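Local coordinates for protein CCMAN5 (Cellulosimicrobium cellulans, PDB 2XSG) that hydrolyses alpha-mannosides as a calcium-containing family 92 glycoside hydrolase, and probably helps to expose mannose-6-phosphate on yeast-made glycans, at residues A587-L592 and A663-T668; F360-Y365 and S667-A672; T353-R358 and T403-R408. All blocks are in the same frame, centred on the assembly; numbering follows the deposited sequence.

Contact 1: A587-L592 and A663-T668; sequences ANEIDL and AGTMST. With CA (calcium ion), chain C.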
loop_
_atom_site.group_PDB
_atom_site.type_symbol
_atom_site.label_atom_id
_atom_site.label_comp_id
_atom_site.label_asym_id
_atom_site.label_seq_id
_atom_site.Cartn_x
_atom_site.Cartn_y
_atom_site.Cartn_z
ATOM N N ALA A 587 8.059 -8.049 9.629
ATOM C CA ALA A 587 6.611 -8.164 9.460
ATOM C C ALA A 587 5.905 -6.814 9.480
ATOM O O ALA A 587 4.731 -6.721 9.108
ATOM C CB ALA A 587 6.023 -9.098 10.535
ATOM N N ASN A 588 6.624 -5.782 9.913
ATOM C CA ASN A 588 6.100 -4.418 10.004
ATOM C C ASN A 588 7.082 -3.388 9.443
ATOM O O ASN A 588 8.272 -3.691 9.223
ATOM C CB ASN A 588 5.794 -4.075 11.460
ATOM C CG ASN A 588 4.688 -3.073 11.600
ATOM O OD1 ASN A 588 3.822 -2.963 10.733
ATOM N ND2 ASN A 588 4.705 -2.322 12.694
ATOM N N GLU A 589 6.589 -2.168 9.229
ATOM C CA GLU A 589 7.357 -1.105 8.572
ATOM C C GLU A 589 8.230 -0.258 9.507
ATOM O O GLU A 589 9.000 0.581 9.029
ATOM C CB GLU A 589 6.421 -0.146 7.812
ATOM C CG GLU A 589 5.692 -0.754 6.616
ATOM C CD GLU A 589 4.371 -1.376 6.999
ATOM O OE1 GLU A 589 4.075 -1.451 8.194
ATOM O OE2 GLU A 589 3.620 -1.789 6.098
ATOM N N ILE A 590 8.106 -0.470 10.815
ATOM C CA ILE A 590 8.798 0.352 11.798
ATOM C C ILE A 590 10.305 0.405 11.517
ATOM O O ILE A 590 10.894 1.486 11.426
ATOM C CB ILE A 590 8.549 -0.143 13.250
ATOM C CG1 ILE A 590 7.063 -0.005 13.656
ATOM C CG2 ILE A 590 9.486 0.580 14.240
ATOM C CD1 ILE A 590 6.382 1.294 13.240
ATOM N N ASP A 591 10.931 -0.763 11.385
ATOM C CA ASP A 591 12.371 -0.774 11.099
ATOM C C ASP A 591 12.701 -1.349 9.721
ATOM O O ASP A 591 13.672 -2.093 9.563
ATOM C CB ASP A 591 13.186 -1.384 12.254
ATOM C CG ASP A 591 12.911 -2.869 12.479
ATOM O OD1 ASP A 591 11.758 -3.332 12.352
ATOM O OD2 ASP A 591 13.879 -3.583 12.810
ATOM N N LEU A 592 11.898 -0.960 8.719
ATOM C CA LEU A 592 12.092 -1.391 7.326
ATOM C C LEU A 592 13.495 -1.105 6.809
ATOM O O LEU A 592 14.041 -1.873 5.997
ATOM C CB LEU A 592 11.129 -0.671 6.378
ATOM C CG LEU A 592 9.759 -1.204 5.963
ATOM C CD1 LEU A 592 9.050 -0.154 5.077
ATOM C CD2 LEU A 592 9.860 -2.550 5.244
ATOM N N ALA A 663 -1.212 -0.798 1.706
ATOM C CA ALA A 663 -1.252 0.055 0.509
ATOM C C ALA A 663 -0.024 -0.150 -0.388
ATOM O O ALA A 663 0.515 0.810 -0.964
ATOM C CB ALA A 663 -1.378 1.545 0.923
ATOM N N GLY A 664 0.418 -1.397 -0.493
ATOM C CA GLY A 664 1.513 -1.768 -1.374
ATOM C C GLY A 664 2.904 -1.464 -0.845
ATOM O O GLY A 664 3.869 -1.524 -1.608
ATOM N N THR A 665 3.025 -1.143 0.447
ATOM C CA THR A 665 4.355 -0.838 1.015
ATOM C C THR A 665 5.317 -2.031 0.973
ATOM O O THR A 665 6.450 -1.912 0.491
ATOM C CB THR A 665 4.283 -0.315 2.460
ATOM O OG1 THR A 665 3.401 0.806 2.504
ATOM C CG2 THR A 665 5.698 0.114 2.955
ATOM N N MET A 666 4.885 -3.171 1.503
ATOM C CA MET A 666 5.762 -4.341 1.514
ATOM C C MET A 666 6.178 -4.719 0.075
ATOM O O MET A 666 7.362 -4.985 -0.174
ATOM C CB MET A 666 5.149 -5.502 2.303
ATOM C CG MET A 666 5.020 -5.225 3.819
ATOM S SD MET A 666 6.546 -4.505 4.524
ATOM C CE MET A 666 6.224 -4.714 6.282
ATOM N N SER A 667 5.228 -4.674 -0.865
ATOM C CA SER A 667 5.518 -4.896 -2.301
ATOM C C SER A 667 6.540 -3.909 -2.863
ATOM O O SER A 667 7.458 -4.308 -3.590
ATOM C CB SER A 667 4.248 -4.813 -3.148
ATOM O OG SER A 667 3.318 -5.816 -2.782
ATOM N N THR A 668 6.355 -2.623 -2.535
ATOM C CA THR A 668 7.249 -1.556 -2.972
ATOM C C THR A 668 8.665 -1.723 -2.410
ATOM O O THR A 668 9.637 -1.523 -3.120
ATOM C CB THR A 668 6.690 -0.176 -2.600
ATOM O OG1 THR A 668 5.361 -0.050 -3.109
ATOM C CG2 THR A 668 7.526 0.921 -3.199
HETATM CA CA CA C . 2.073 -2.886 9.138
HETATM O O HOH W 1 2.825 -4.939 8.034
#

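Contact 2: F360-Y365 and S667-A672; sequences FSVIAY and STMFVA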
loop_
_atom_site.group_PDB
_atom_site.type_symbol
_atom_site.label_atom_id
_atom_site.label_comp_id
_atom_site.label_asym_id
_atom_site.label_seq_id
_atom_site.Cartn_x
_atom_site.Cartn_y
_atom_site.Cartn_z
ATOM N N PHE A 360 6.731 6.084 -1.347
ATOM C CA PHE A 360 6.710 7.178 -2.297
ATOM C C PHE A 360 8.112 7.471 -2.812
ATOM O O PHE A 360 8.282 7.762 -4.000
ATOM C CB PHE A 360 6.079 8.439 -1.682
ATOM C CG PHE A 360 4.621 8.263 -1.321
ATOM C CD1 PHE A 360 3.634 8.370 -2.289
ATOM C CD2 PHE A 360 4.246 7.965 -0.020
ATOM C CE1 PHE A 360 2.289 8.185 -1.974
ATOM C CE2 PHE A 360 2.888 7.799 0.314
ATOM C CZ PHE A 360 1.918 7.917 -0.669
ATOM N N SER A 361 9.116 7.372 -1.935
ATOM C CA SER A 361 10.493 7.634 -2.343
ATOM C C SER A 361 10.931 6.697 -3.475
ATOM O O SER A 361 11.746 7.090 -4.325
ATOM C CB SER A 361 11.459 7.499 -1.176
ATOM O OG SER A 361 11.103 8.289 -0.040
ATOM N N VAL A 362 10.408 5.470 -3.465
ATOM C CA VAL A 362 10.680 4.461 -4.506
ATOM C C VAL A 362 9.875 4.728 -5.782
ATOM O O VAL A 362 10.421 4.682 -6.886
ATOM C CB VAL A 362 10.386 3.019 -4.004
ATOM C CG1 VAL A 362 10.773 1.965 -5.067
ATOM C CG2 VAL A 362 11.101 2.722 -2.664
ATOM N N ILE A 363 8.573 4.990 -5.634
ATOM C CA ILE A 363 7.752 5.451 -6.753
ATOM C C ILE A 363 8.463 6.578 -7.517
ATOM O O ILE A 363 8.495 6.566 -8.753
ATOM C CB ILE A 363 6.333 5.911 -6.307
ATOM C CG1 ILE A 363 5.504 4.725 -5.817
ATOM C CG2 ILE A 363 5.598 6.590 -7.468
ATOM C CD1 ILE A 363 4.207 5.148 -5.126
ATOM N N ALA A 364 9.055 7.523 -6.788
ATOM C CA ALA A 364 9.826 8.611 -7.420
ATOM C C ALA A 364 10.827 8.136 -8.481
ATOM O O ALA A 364 10.959 8.770 -9.526
ATOM C CB ALA A 364 10.529 9.474 -6.379
ATOM N N TYR A 365 11.518 7.022 -8.249
ATOM C CA TYR A 365 12.497 6.597 -9.261
ATOM C C TYR A 365 11.975 5.589 -10.295
ATOM O O TYR A 365 12.662 5.286 -11.281
ATOM C CB TYR A 365 13.869 6.237 -8.650
ATOM C CG TYR A 365 14.010 4.914 -7.915
ATOM C CD1 TYR A 365 13.847 3.704 -8.574
ATOM C CD2 TYR A 365 14.399 4.884 -6.567
ATOM C CE1 TYR A 365 14.020 2.491 -7.903
ATOM C CE2 TYR A 365 14.591 3.690 -5.893
ATOM C CZ TYR A 365 14.390 2.486 -6.575
ATOM O OH TYR A 365 14.570 1.284 -5.921
ATOM N N SER A 667 5.228 -4.674 -0.865
ATOM C CA SER A 667 5.518 -4.896 -2.301
ATOM C C SER A 667 6.540 -3.909 -2.863
ATOM O O SER A 667 7.458 -4.308 -3.590
ATOM C CB SER A 667 4.248 -4.813 -3.148
ATOM O OG SER A 667 3.318 -5.816 -2.782
ATOM N N THR A 668 6.355 -2.623 -2.535
ATOM C CA THR A 668 7.249 -1.556 -2.972
ATOM C C THR A 668 8.665 -1.723 -2.410
ATOM O O THR A 668 9.637 -1.523 -3.120
ATOM C CB THR A 668 6.690 -0.176 -2.600
ATOM O OG1 THR A 668 5.361 -0.050 -3.109
ATOM C CG2 THR A 668 7.526 0.921 -3.199
ATOM N N MET A 669 8.783 -2.115 -1.142
ATOM C CA MET A 669 10.104 -2.456 -0.597
ATOM C C MET A 669 10.762 -3.636 -1.310
ATOM O O MET A 669 11.984 -3.667 -1.477
ATOM C CB MET A 669 10.039 -2.684 0.913
ATOM C CG MET A 669 9.471 -1.507 1.690
ATOM S SD MET A 669 10.269 0.105 1.410
ATOM C CE MET A 669 9.140 0.942 0.306
ATOM N N PHE A 670 9.967 -4.610 -1.735
ATOM C CA PHE A 670 10.521 -5.724 -2.514
ATOM C C PHE A 670 11.101 -5.226 -3.836
ATOM O O PHE A 670 12.210 -5.601 -4.218
ATOM C CB PHE A 670 9.473 -6.804 -2.785
ATOM C CG PHE A 670 10.024 -8.003 -3.516
ATOM C CD1 PHE A 670 10.202 -7.968 -4.903
ATOM C CD2 PHE A 670 10.377 -9.155 -2.823
ATOM C CE1 PHE A 670 10.737 -9.069 -5.572
ATOM C CE2 PHE A 670 10.915 -10.262 -3.498
ATOM C CZ PHE A 670 11.079 -10.220 -4.866
ATOM N N VAL A 671 10.333 -4.409 -4.554
ATOM C CA VAL A 671 10.840 -3.819 -5.789
ATOM C C VAL A 671 12.165 -3.088 -5.531
ATOM O O VAL A 671 13.125 -3.259 -6.278
ATOM C CB VAL A 671 9.813 -2.868 -6.394
ATOM C CG1 VAL A 671 10.468 -1.949 -7.465
ATOM C CG2 VAL A 671 8.658 -3.674 -6.995
ATOM N N ALA A 672 12.199 -2.267 -4.479
ATOM C CA ALA A 672 13.390 -1.474 -4.141
ATOM C C ALA A 672 14.607 -2.365 -3.859
ATOM O O ALA A 672 15.732 -2.076 -4.315
ATOM C CB ALA A 672 13.095 -0.573 -2.939
#

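Contact 3: T353-R358 and T403-R408; sequences TWDDFR and TVRWER. With B3P (2-[3-(2-hydroxy-1,1-dihydroxymethyl-ethylamino)-propylamino]-2-hydroxymethyl-propane-1,3-diol), chain D.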
loop_
_atom_site.group_PDB
_atom_site.type_symbol
_atom_site.label_atom_id
_atom_site.label_comp_id
_atom_site.label_asym_id
_atom_site.label_seq_id
_atom_site.Cartn_x
_atom_site.Cartn_y
_atom_site.Cartn_z
ATOM N N THR A 353 -0.374 6.994 5.336
ATOM C CA THR A 353 0.995 7.461 5.299
ATOM C C THR A 353 1.840 7.123 6.541
ATOM O O THR A 353 3.064 7.043 6.440
ATOM C CB THR A 353 0.998 8.951 4.909
ATOM O OG1 THR A 353 0.146 9.096 3.762
ATOM C CG2 THR A 353 2.411 9.448 4.562
ATOM N N TRP A 354 1.194 6.892 7.685
ATOM C CA TRP A 354 1.885 6.398 8.895
ATOM C C TRP A 354 2.613 5.070 8.605
ATOM O O TRP A 354 3.746 4.865 9.048
ATOM C CB TRP A 354 0.878 6.204 10.030
ATOM C CG TRP A 354 1.446 5.949 11.404
ATOM C CD1 TRP A 354 1.746 6.893 12.354
ATOM C CD2 TRP A 354 1.731 4.675 12.004
ATOM N NE1 TRP A 354 2.229 6.282 13.493
ATOM C CE2 TRP A 354 2.213 4.925 13.313
ATOM C CE3 TRP A 354 1.630 3.349 11.566
ATOM C CZ2 TRP A 354 2.606 3.894 14.184
ATOM C CZ3 TRP A 354 2.023 2.320 12.431
ATOM C CH2 TRP A 354 2.507 2.603 13.727
ATOM N N ASP A 355 1.960 4.195 7.834
ATOM C CA ASP A 355 2.555 2.919 7.415
ATOM C C ASP A 355 3.418 3.018 6.176
ATOM O O ASP A 355 4.435 2.331 6.069
ATOM C CB ASP A 355 1.475 1.849 7.117
ATOM C CG ASP A 355 0.490 1.677 8.236
ATOM O OD1 ASP A 355 -0.720 1.950 8.031
ATOM O OD2 ASP A 355 0.919 1.253 9.319
ATOM N N ASP A 356 3.008 3.835 5.214
ATOM C CA ASP A 356 3.558 3.672 3.871
ATOM C C ASP A 356 4.544 4.711 3.363
ATOM O O ASP A 356 4.940 4.647 2.198
ATOM C CB ASP A 356 2.427 3.472 2.845
ATOM C CG ASP A 356 1.750 4.762 2.449
ATOM O OD1 ASP A 356 2.170 5.853 2.919
ATOM O OD2 ASP A 356 0.772 4.678 1.664
ATOM N N PHE A 357 4.927 5.657 4.214
ATOM C CA PHE A 357 5.646 6.848 3.746
ATOM C C PHE A 357 6.898 6.570 2.905
ATOM O O PHE A 357 7.176 7.308 1.967
ATOM C CB PHE A 357 5.923 7.862 4.890
ATOM C CG PHE A 357 6.963 7.416 5.906
ATOM C CD1 PHE A 357 8.301 7.845 5.796
ATOM C CD2 PHE A 357 6.604 6.638 6.994
ATOM C CE1 PHE A 357 9.267 7.466 6.744
ATOM C CE2 PHE A 357 7.565 6.239 7.955
ATOM C CZ PHE A 357 8.897 6.653 7.826
ATOM N N ARG A 358 7.628 5.502 3.216
ATOM C CA ARG A 358 8.844 5.191 2.440
ATOM C C ARG A 358 8.567 4.738 0.997
ATOM O O ARG A 358 9.474 4.745 0.160
ATOM C CB ARG A 358 9.691 4.126 3.128
ATOM C CG ARG A 358 10.528 4.643 4.269
ATOM C CD ARG A 358 11.672 3.663 4.598
ATOM N NE ARG A 358 12.659 4.284 5.469
ATOM C CZ ARG A 358 12.457 4.498 6.762
ATOM N NH1 ARG A 358 11.313 4.128 7.321
ATOM N NH2 ARG A 358 13.392 5.081 7.495
ATOM N N THR A 403 -10.187 5.841 2.706
ATOM C CA THR A 403 -8.862 6.326 3.080
ATOM C C THR A 403 -8.523 5.889 4.505
ATOM O O THR A 403 -9.367 5.320 5.211
ATOM C CB THR A 403 -8.782 7.851 2.900
ATOM O OG1 THR A 403 -7.413 8.285 2.910
ATOM C CG2 THR A 403 -9.602 8.589 3.989
ATOM N N VAL A 404 -7.286 6.117 4.929
ATOM C CA VAL A 404 -6.852 5.571 6.217
ATOM C C VAL A 404 -6.353 6.656 7.168
ATOM O O VAL A 404 -7.051 7.014 8.093
ATOM C CB VAL A 404 -5.791 4.474 6.054
ATOM C CG1 VAL A 404 -5.522 3.770 7.395
ATOM C CG2 VAL A 404 -6.224 3.461 4.984
ATOM N N ARG A 405 -5.144 7.162 6.934
ATOM C CA ARG A 405 -4.457 8.016 7.917
ATOM C C ARG A 405 -3.340 8.818 7.230
ATOM O O ARG A 405 -2.899 8.457 6.132
ATOM C CB ARG A 405 -3.920 7.183 9.095
ATOM C CG ARG A 405 -2.833 6.167 8.723
ATOM C CD ARG A 405 -2.480 5.230 9.875
ATOM N NE ARG A 405 -2.163 5.904 11.129
ATOM C CZ ARG A 405 -1.857 5.287 12.267
ATOM N NH1 ARG A 405 -1.781 3.975 12.311
ATOM N NH2 ARG A 405 -1.584 5.995 13.353
ATOM N N TRP A 406 -2.894 9.904 7.863
ATOM C CA TRP A 406 -2.117 10.923 7.148
ATOM C C TRP A 406 -0.806 11.318 7.809
ATOM O O TRP A 406 -0.099 12.174 7.296
ATOM C CB TRP A 406 -2.981 12.173 6.911
ATOM C CG TRP A 406 -4.310 11.866 6.255
ATOM C CD1 TRP A 406 -4.561 11.767 4.908
ATOM C CD2 TRP A 406 -5.548 11.588 6.917
ATOM N NE1 TRP A 406 -5.890 11.454 4.692
ATOM C CE2 TRP A 406 -6.517 11.340 5.907
ATOM C CE3 TRP A 406 -5.939 11.523 8.267
ATOM C CZ2 TRP A 406 -7.847 11.030 6.206
ATOM C CZ3 TRP A 406 -7.266 11.218 8.566
ATOM C CH2 TRP A 406 -8.198 10.965 7.540
ATOM N N GLU A 407 -0.464 10.694 8.929
ATOM C CA GLU A 407 0.802 11.004 9.601
ATOM C C GLU A 407 1.977 10.774 8.662
ATOM O O GLU A 407 1.924 9.882 7.825
ATOM C CB GLU A 407 0.998 10.156 10.868
ATOM C CG GLU A 407 -0.076 10.306 11.936
ATOM C CD GLU A 407 -1.126 9.202 11.890
ATOM O OE1 GLU A 407 -1.341 8.592 10.821
ATOM O OE2 GLU A 407 -1.742 8.951 12.941
ATOM N N ARG A 408 3.043 11.563 8.835
ATOM C CA ARG A 408 4.271 11.486 8.024
ATOM C C ARG A 408 4.126 12.160 6.661
ATOM O O ARG A 408 5.083 12.163 5.880
ATOM C CB ARG A 408 4.803 10.047 7.833
ATOM C CG ARG A 408 4.981 9.181 9.094
ATOM C CD ARG A 408 5.980 9.732 10.110
ATOM N NE ARG A 408 5.329 10.591 11.105
ATOM C CZ ARG A 408 4.684 10.166 12.191
ATOM N NH1 ARG A 408 4.575 8.867 12.451
ATOM N NH2 ARG A 408 4.124 11.048 13.018
HETATM C C1 B3P D . -4.449 0.002 13.841
HETATM C C2 B3P D . -3.694 0.680 12.697
HETATM C C3 B3P D . -3.573 -0.896 14.705
HETATM N N2 B3P D . -3.604 -0.095 11.448
HETATM C C8 B3P D . -4.083 0.407 10.174
HETATM C C9 B3P D . -3.521 -0.479 9.053
HETATM C C10 B3P D . -5.607 0.354 10.152
HETATM C C11 B3P D . -3.645 1.862 9.980
HETATM O O1 B3P D . -4.305 -0.363 7.846
HETATM O O2 B3P D . -6.005 -0.994 10.396
HETATM O O3 B3P D . -2.247 2.014 10.244
HETATM O O HOH W 2 5.167 6.192 11.286
#

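Contact 1: A587-L592 and A663-T668
Met-666 bends at chi2 (-46°) and then runs on extended through chi3, which carries its thioether out of the first turn of helix 665-675 and into the loop 587-592. In Glu-589, chi1 (-66°) sets CG anti to the carbonyl carbon, facing the helix, and a bend at chi2 (89°) then turns the carboxylate to the calcium ion. The methyl of Met-666 presses on the loop backbone, with CE 3.5 Å from Asn-588 C. The same methyl lies over one face of the Glu-589 carboxylate, CE to CD 3.9 Å, and thus gives an apolar backing to a metal ligand. Farther along, Glu-589 CG rests on Thr-665 CG2 at 3.8 Å, and Leu-592 CD2 meets Met-666 SD at 3.9 Å.

The contact forms one wall of the calcium site. Asn-588 OD1 binds the ion at 2.4 Å and Glu-589 OE1 at 2.6 Å, so two acceptor oxygens that would otherwise repel are drawn together by the metal. Asp-662, just ahead of 663-668, adds OD2. A water 2.5 Å from the calcium also donates to Ala-587 O, tying the loop backbone to the coordination shell. The amide of Asn-588 is fixed at its other end by ND2 bonding to Gln-536 O. Thr-665 OG1 bonds to Asp-662 O, linking the helix start to the third protein ligand. In family 92 enzymes calcium belongs to the active site, which is consistent with this placement.

Gly-664 occupies the N-cap position of helix 665-675, which is flanked by helix 353-366 at Thr-665 and Thr-668 and by helix 306-318 at Ser-667 and Thr-668, while Ile-590 of the loop leans on the short helix 539-542.

Contact 2: F360-Y365 and S667-A672
The phenol ring of Tyr-365, whose hydroxyl reaches across to Ala-672, has Val-362 O 3.7 Å above the plane of one face, displaced toward the rim. Phe-687 meets this ring edge-to-face. With chi1 at 75°, CG stands between the backbone N and the carbonyl carbon, and from there the ring extends past Val-362 until OH lies 3.5 Å from Ala-672 CA. The hydroxyl is hydrogen-bonded to Leu-677 O, beyond the end of helix 665-675, and meets carbon atoms of Ala-672, a van der Waals contact.

Helices 353-366 and 665-675 belong to the catalytic domain, an (alpha/alpha)6 barrel in this family, and their short segments pass 9.7 Å apart at 50°.

Val-362 makes most of the side-chain contacts between them. Its CB abuts Thr-668 CG2 at 3.6 Å, the methyl being turned to the valine while Thr-668 OG1 stays bonded to its own helix at Gly-664 O. CG2 of Val-362 lies against Ala-672 CB at 3.9 Å, one helical turn farther on. Bends at chi2 and chi3 bring the end of Met-669 back toward the neighbouring helix, where CE comes within 4.0 Å of Val-362 CG2.

Contact 3: T353-R358 and T403-R408
Arg-405 lays its guanidinium flat on the indole of Trp-354, the centres 3.8 Å apart and the planes only 6° from parallel, while the same group grips a carboxylate and a bound ligand along its edge. This cation-pi stack stands at the ligand pocket of the (alpha/alpha)6 catalytic domain, between the first turn of helix 353-366 and the loop leading to helix 409-418. A bend at chi3 (-52°) turns the Arg-405 head over the ring, where one face of the guanidinium has Trp-354 CG against its centre. A side-on salt bridge to Glu-407 then fixes its rotation: NE meets OE1 at 2.8 Å on the syn side, somewhat tilted from the guanidinium plane, and NH2 meets OE2 at 3.0 Å in a nearly straight bond (171°) that lies in the guanidinium plane but comes from above the carboxylate. The remaining nitrogen, Arg-405 NH1, donates to B3P O3 at 2.9 Å. That hydroxyl in turn donates to Asp-355 OD1 at 2.7 Å, so one ligand oxygen joins both segments. B3P, a buffer-type polyol, may thus mark part of the sugar-binding cleft.

The backbones are pinned by Thr-353 N bonding to Arg-405 O at 3.0 Å. On the indole face opposite Arg-405 lies a water that donates to Trp-354 O and accepts from Arg-408 NH1. Gln-460 OE1 takes both this NH1 and Trp-354 NE1, and Asp-464 forms a salt bridge with Arg-408 NH2, leaving the buried arginine well satisfied. Its aliphatic part packs on Phe-357, with Arg-408 CG 3.7 Å from CD2 of the ring.

In the fold
From the N terminus, helix 353-366 comes first and supplies one side of contact 3 at its start and of contact 2 farther on. Contact 3 closes earliest, at 403-408, after a loop that includes helix 368-387. Contact 1 opens later, at 587-592, and closes at 663-668, so contacts 3 and 1 follow in series. Contact 2, opened at 360-365, closes last, at 667-672; it crosses contact 3, and its long loop spans the start of contact 1, with which it shares helix 665-675, Ser-667 and Thr-668 included. Met-669 joins all three, packing on Leu-592 and on Arg-358 O. Together they tie helix 353-366 to helix 665-675, with the calcium loop and the ligand-binding loop alongside.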